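Local coordinates for protein forkhead-associated 1 (Saccharomyces cerevisiae, PDB 6C4U) that probably binds a phosphothreonine peptide of the human transcription factor c-Myc, as an engineered form of a yeast forkhead-associated domain, at residues Phe20-Ile24 against Ser25-Lys29; Thr81-Gly85 against Gln86-Lys90. All coordinates share one frame; numbering follows the deposited sequence.

Contact 1: residues Phe20-Ile24 against Ser25-Lys29; sequences FSADI and SQVLK
Asp23 caps the first turn of the short helix 24-29, meeting Ser25, Gln26 and Val27 in a local contact at the surface. The segment 20-24 leaves strand 18-21 at an edge of the six-stranded antiparallel sheet and, after the short loop of Ala22 and Asp23, enters this helix. Asp23 is the N-cap. Its CG stands anti to the backbone N (chi1 -173°), which turns the carboxylate back over the helix start. Asp23 OD1 accepts from Ser25 N at 3.3 Å. The N-H comes from above the carboxylate plane, 60° out of it, and the bond is bent. The backbone continues the grip: Val27 N donates to Asp23 O at 3.1 Å and Leu28 N to Ile24 O at 3.2 Å. Apolar side chains accompany these bonds. CG2 of Ile24 lies alongside Leu28, 3.9 Å from its CD1, and the two side chains point the same way. Val27 reaches back with CG2 to Ala22 CB, 4.2 Å away. Ala22 in turn rests on Val5 of strand 4-10. Ile24 touches Ser126 and Leu28 touches Glu128, near the C-terminal end of the modelled chain. The carboxylate of Asp23 gives a first-turn N-H an acceptor, and its negative charge probably interacts favourably with the helix dipole.

Contact 2: residues Thr81-Gly85 against Gln86-Lys90; sequences TWLNG and QKVEK
Trp82 and Lys87 face each other as a non-hydrogen-bonded pair of an antiparallel hairpin, their CA atoms 4.1 Å apart. Leu83 and Gln86 form the next pair, which is hydrogen-bonded. Leu83 N donates to Gln86 O at 2.9 Å, and Gln86 N returns a longer bond to Leu83 O. Beyond the Trp82-Lys87 pair, Val88 N donates to Thr81 O at 3.0 Å. A type I' turn from Leu83 to Gln86 closes the loop, with Asn84 and Gly85 both at positive phi. The side chain of Asn84 is held by Glu101 N and, weakly, by Asp100. This beta hairpin with a two-residue loop edges the antiparallel sheet of the FHA domain, strand 82-83 lying against strand 101-105. The Trp82 indole is laid across Lys87. Lys87 CB sits over the five-membered ring of Trp82, 3.7 Å from its centroid, in a CH-pi contact. With chi1 at -165° the Lys87 chain runs away from its own backbone N and follows the indole, until CE comes 3.8 Å from Trp82 CH2. Were Trp82 replaced by an alanine, the aliphatic part of Lys87 would probably lose its aromatic support and be free to turn. Leu83 and Val88 meet on the other face of the hairpin, CB to CG1 at 3.6 Å. There Leu83 also packs on Leu73 and Leu96, and Val88 touches Gln94.

Both contacts are local and at the surface, each with a single buried residue among those that touch: Ala22 in contact 1, Thr81 in contact 2. They reach the same six-stranded sheet at its two outermost strands, 18-21 and 86-87. Their centres are about 28 Å apart, on opposite sides of the chain's centre, and they do not touch. Contact 1 starts a helix just after an edge strand, with a carboxylate cap and helical backbone bonds. Contact 2 folds one strand back on the next, with cross-strand bonds and a CH-pi contact between lysine and tryptophan. Contact 2 lies nearer the centre, and its apolar face also meets strands of the second sheet.

Contact 1: residues Phe20-Ile24 against Ser25-Lys29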
loop_
_atom_site.group_PDB
_atom_site.type_symbol
_atom_site.label_atom_id
_atom_site.label_comp_id
_atom_site.label_asym_id
_atom_site.label_seq_id
_atom_site.Cartn_x
_atom_site.Cartn_y
_atom_site.Cartn_z
ATOM N N PHE F 20 -8.542 -0.672 -6.033
ATOM C CA PHE F 20 -7.844 0.558 -6.413
ATOM C C PHE F 20 -7.663 0.568 -7.922
ATOM O O PHE F 20 -6.990 -0.320 -8.489
ATOM C CB PHE F 20 -6.496 0.598 -5.738
ATOM C CG PHE F 20 -6.573 0.821 -4.264
ATOM C CD1 PHE F 20 -7.062 2.023 -3.755
ATOM C CD2 PHE F 20 -6.168 -0.154 -3.376
ATOM C CE1 PHE F 20 -7.143 2.243 -2.406
ATOM C CE2 PHE F 20 -6.268 0.059 -2.026
ATOM C CZ PHE F 20 -6.742 1.245 -1.531
ATOM N N SER F 21 -8.276 1.552 -8.577
ATOM C CA SER F 21 -8.306 1.606 -10.053
ATOM C C SER F 21 -7.588 2.837 -10.561
ATOM O O SER F 21 -7.233 3.752 -9.786
ATOM C CB SER F 21 -9.751 1.615 -10.545
ATOM O OG SER F 21 -10.475 2.593 -9.852
ATOM N N ALA F 22 -7.395 2.863 -11.875
ATOM C CA ALA F 22 -6.791 4.003 -12.554
ATOM C C ALA F 22 -7.217 4.036 -14.016
ATOM O O ALA F 22 -7.271 2.994 -14.690
ATOM C CB ALA F 22 -5.287 3.929 -12.424
ATOM N N ASP F 23 -7.500 5.245 -14.495
ATOM C CA ASP F 23 -7.870 5.490 -15.891
ATOM C C ASP F 23 -6.634 5.264 -16.766
ATOM O O ASP F 23 -5.621 5.913 -16.560
ATOM C CB ASP F 23 -8.373 6.941 -16.010
ATOM C CG ASP F 23 -8.962 7.281 -17.382
ATOM O OD1 ASP F 23 -8.958 6.435 -18.306
ATOM O OD2 ASP F 23 -9.442 8.421 -17.527
ATOM N N ILE F 24 -6.712 4.353 -17.736
ATOM C CA ILE F 24 -5.548 4.059 -18.588
ATOM C C ILE F 24 -5.184 5.221 -19.543
ATOM O O ILE F 24 -4.002 5.416 -19.866
ATOM C CB ILE F 24 -5.707 2.721 -19.333
ATOM C CG1 ILE F 24 -5.828 1.578 -18.314
ATOM C CG2 ILE F 24 -4.514 2.455 -20.235
ATOM C CD1 ILE F 24 -6.195 0.238 -18.921
ATOM N N SER F 25 -6.176 5.998 -19.976
ATOM C CA SER F 25 -5.906 7.232 -20.720
ATOM C C SER F 25 -4.986 8.132 -19.906
ATOM O O SER F 25 -3.842 8.369 -20.293
ATOM C CB SER F 25 -7.198 7.994 -21.051
ATOM O OG SER F 25 -7.974 7.307 -22.007
ATOM N N GLN F 26 -5.479 8.568 -18.748
ATOM C CA GLN F 26 -4.756 9.500 -17.874
ATOM C C GLN F 26 -3.380 8.965 -17.431
ATOM O O GLN F 26 -2.483 9.735 -17.128
ATOM C CB GLN F 26 -5.617 9.857 -16.651
ATOM C CG GLN F 26 -5.156 11.103 -15.902
ATOM C CD GLN F 26 -5.544 12.380 -16.622
ATOM O OE1 GLN F 26 -6.715 12.761 -16.628
ATOM N NE2 GLN F 26 -4.563 13.065 -17.221
ATOM N N VAL F 27 -3.217 7.637 -17.393
ATOM C CA VAL F 27 -1.928 7.002 -17.055
ATOM C C VAL F 27 -0.896 7.172 -18.151
ATOM O O VAL F 27 0.262 7.412 -17.860
ATOM C CB VAL F 27 -2.110 5.500 -16.686
ATOM C CG1 VAL F 27 -0.859 4.647 -16.924
ATOM C CG2 VAL F 27 -2.565 5.391 -15.238
ATOM N N LEU F 28 -1.305 7.040 -19.405
ATOM C CA LEU F 28 -0.374 7.210 -20.527
ATOM C C LEU F 28 -0.026 8.702 -20.761
ATOM O O LEU F 28 1.130 9.041 -21.062
ATOM C CB LEU F 28 -0.935 6.527 -21.768
ATOM C CG LEU F 28 -1.106 5.006 -21.556
ATOM C CD1 LEU F 28 -2.004 4.365 -22.598
ATOM C CD2 LEU F 28 0.247 4.300 -21.522
ATOM N N LYS F 29 -1.019 9.578 -20.571
ATOM C CA LYS F 29 -0.814 11.041 -20.563
ATOM C C LYS F 29 0.208 11.542 -19.533
ATOM O O LYS F 29 0.795 12.610 -19.714
ATOM C CB LYS F 29 -2.157 11.802 -20.363
ATOM C CG LYS F 29 -2.691 12.482 -21.628
ATOM C CD LYS F 29 -4.225 12.571 -21.694
ATOM C CE LYS F 29 -4.763 12.440 -23.122
ATOM N NZ LYS F 29 -5.946 11.528 -23.197
#

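Contact 2: residues Thr81-Gly85 against Gln86-Lys90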
loop_
_atom_site.group_PDB
_atom_site.type_symbol
_atom_site.label_atom_id
_atom_site.label_comp_id
_atom_site.label_asym_id
_atom_site.label_seq_id
_atom_site.Cartn_x
_atom_site.Cartn_y
_atom_site.Cartn_z
ATOM N N THR F 81 7.343 -0.912 8.543
ATOM C CA THR F 81 6.392 -1.614 7.685
ATOM C C THR F 81 7.068 -2.881 7.189
ATOM O O THR F 81 8.203 -2.828 6.722
ATOM C CB THR F 81 5.994 -0.719 6.492
ATOM O OG1 THR F 81 5.220 0.379 6.982
ATOM C CG2 THR F 81 5.182 -1.474 5.438
ATOM N N TRP F 82 6.354 -4.005 7.281
ATOM C CA TRP F 82 6.882 -5.328 6.940
ATOM C C TRP F 82 6.275 -5.840 5.657
ATOM O O TRP F 82 5.068 -5.744 5.466
ATOM C CB TRP F 82 6.561 -6.308 8.060
ATOM C CG TRP F 82 7.520 -6.219 9.167
ATOM C CD1 TRP F 82 8.541 -7.068 9.415
ATOM C CD2 TRP F 82 7.573 -5.210 10.176
ATOM N NE1 TRP F 82 9.229 -6.659 10.524
ATOM C CE2 TRP F 82 8.655 -5.521 11.012
ATOM C CE3 TRP F 82 6.808 -4.077 10.455
ATOM C CZ2 TRP F 82 9.002 -4.742 12.104
ATOM C CZ3 TRP F 82 7.153 -3.297 11.547
ATOM C CH2 TRP F 82 8.245 -3.637 12.361
ATOM N N LEU F 83 7.108 -6.393 4.789
ATOM C CA LEU F 83 6.653 -6.966 3.529
ATOM C C LEU F 83 7.030 -8.437 3.531
ATOM O O LEU F 83 8.222 -8.772 3.508
ATOM C CB LEU F 83 7.302 -6.250 2.350
ATOM C CG LEU F 83 7.083 -6.861 0.971
ATOM C CD1 LEU F 83 5.613 -7.106 0.700
ATOM C CD2 LEU F 83 7.636 -5.936 -0.102
ATOM N N ASN F 84 6.013 -9.305 3.561
ATOM C CA ASN F 84 6.200 -10.750 3.725
ATOM C C ASN F 84 7.073 -10.992 4.950
ATOM O O ASN F 84 8.086 -11.686 4.889
ATOM C CB ASN F 84 6.808 -11.395 2.467
ATOM C CG ASN F 84 5.966 -11.140 1.225
ATOM O OD1 ASN F 84 4.724 -11.203 1.260
ATOM N ND2 ASN F 84 6.635 -10.838 0.117
ATOM N N GLY F 85 6.691 -10.354 6.052
ATOM C CA GLY F 85 7.344 -10.562 7.331
ATOM C C GLY F 85 8.778 -10.088 7.498
ATOM O O GLY F 85 9.371 -10.362 8.532
ATOM N N GLN F 86 9.334 -9.375 6.515
ATOM C CA GLN F 86 10.649 -8.727 6.639
ATOM C C GLN F 86 10.450 -7.219 6.614
ATOM O O GLN F 86 9.826 -6.708 5.693
ATOM C CB GLN F 86 11.555 -9.136 5.487
ATOM C CG GLN F 86 11.911 -10.609 5.478
ATOM C CD GLN F 86 12.224 -11.106 4.059
ATOM O OE1 GLN F 86 11.344 -11.113 3.192
ATOM N NE2 GLN F 86 13.473 -11.518 3.818
ATOM N N LYS F 87 10.969 -6.517 7.621
ATOM C CA LYS F 87 10.855 -5.055 7.708
ATOM C C LYS F 87 11.581 -4.401 6.538
ATOM O O LYS F 87 12.767 -4.623 6.362
ATOM C CB LYS F 87 11.461 -4.539 9.014
ATOM C CG LYS F 87 11.090 -3.106 9.371
ATOM C CD LYS F 87 11.979 -2.609 10.500
ATOM C CE LYS F 87 11.323 -1.567 11.403
ATOM N NZ LYS F 87 11.640 -0.156 11.039
ATOM N N VAL F 88 10.872 -3.618 5.724
ATOM C CA VAL F 88 11.511 -2.932 4.594
ATOM C C VAL F 88 12.257 -1.712 5.107
ATOM O O VAL F 88 11.937 -1.172 6.173
ATOM C CB VAL F 88 10.522 -2.515 3.482
ATOM C CG1 VAL F 88 9.750 -3.719 2.974
ATOM C CG2 VAL F 88 9.566 -1.409 3.938
ATOM N N GLU F 89 13.253 -1.292 4.328
ATOM C CA GLU F 89 14.065 -0.125 4.652
ATOM C C GLU F 89 13.207 1.127 4.450
ATOM O O GLU F 89 12.547 1.274 3.416
ATOM C CB GLU F 89 15.300 -0.073 3.756
ATOM C CG GLU F 89 16.438 0.790 4.294
ATOM C CD GLU F 89 17.423 1.236 3.216
ATOM O OE1 GLU F 89 17.297 0.858 2.024
ATOM O OE2 GLU F 89 18.364 1.986 3.554
ATOM N N LYS F 90 13.215 2.020 5.430
ATOM C CA LYS F 90 12.427 3.251 5.346
ATOM C C LYS F 90 12.856 4.145 4.162
ATOM O O LYS F 90 14.030 4.202 3.810
ATOM C CB LYS F 90 12.486 4.039 6.654
ATOM C CG LYS F 90 11.438 5.129 6.733
ATOM C CD LYS F 90 11.450 5.830 8.071
ATOM C CE LYS F 90 10.600 7.085 8.040
ATOM N NZ LYS F 90 10.816 7.949 9.224
#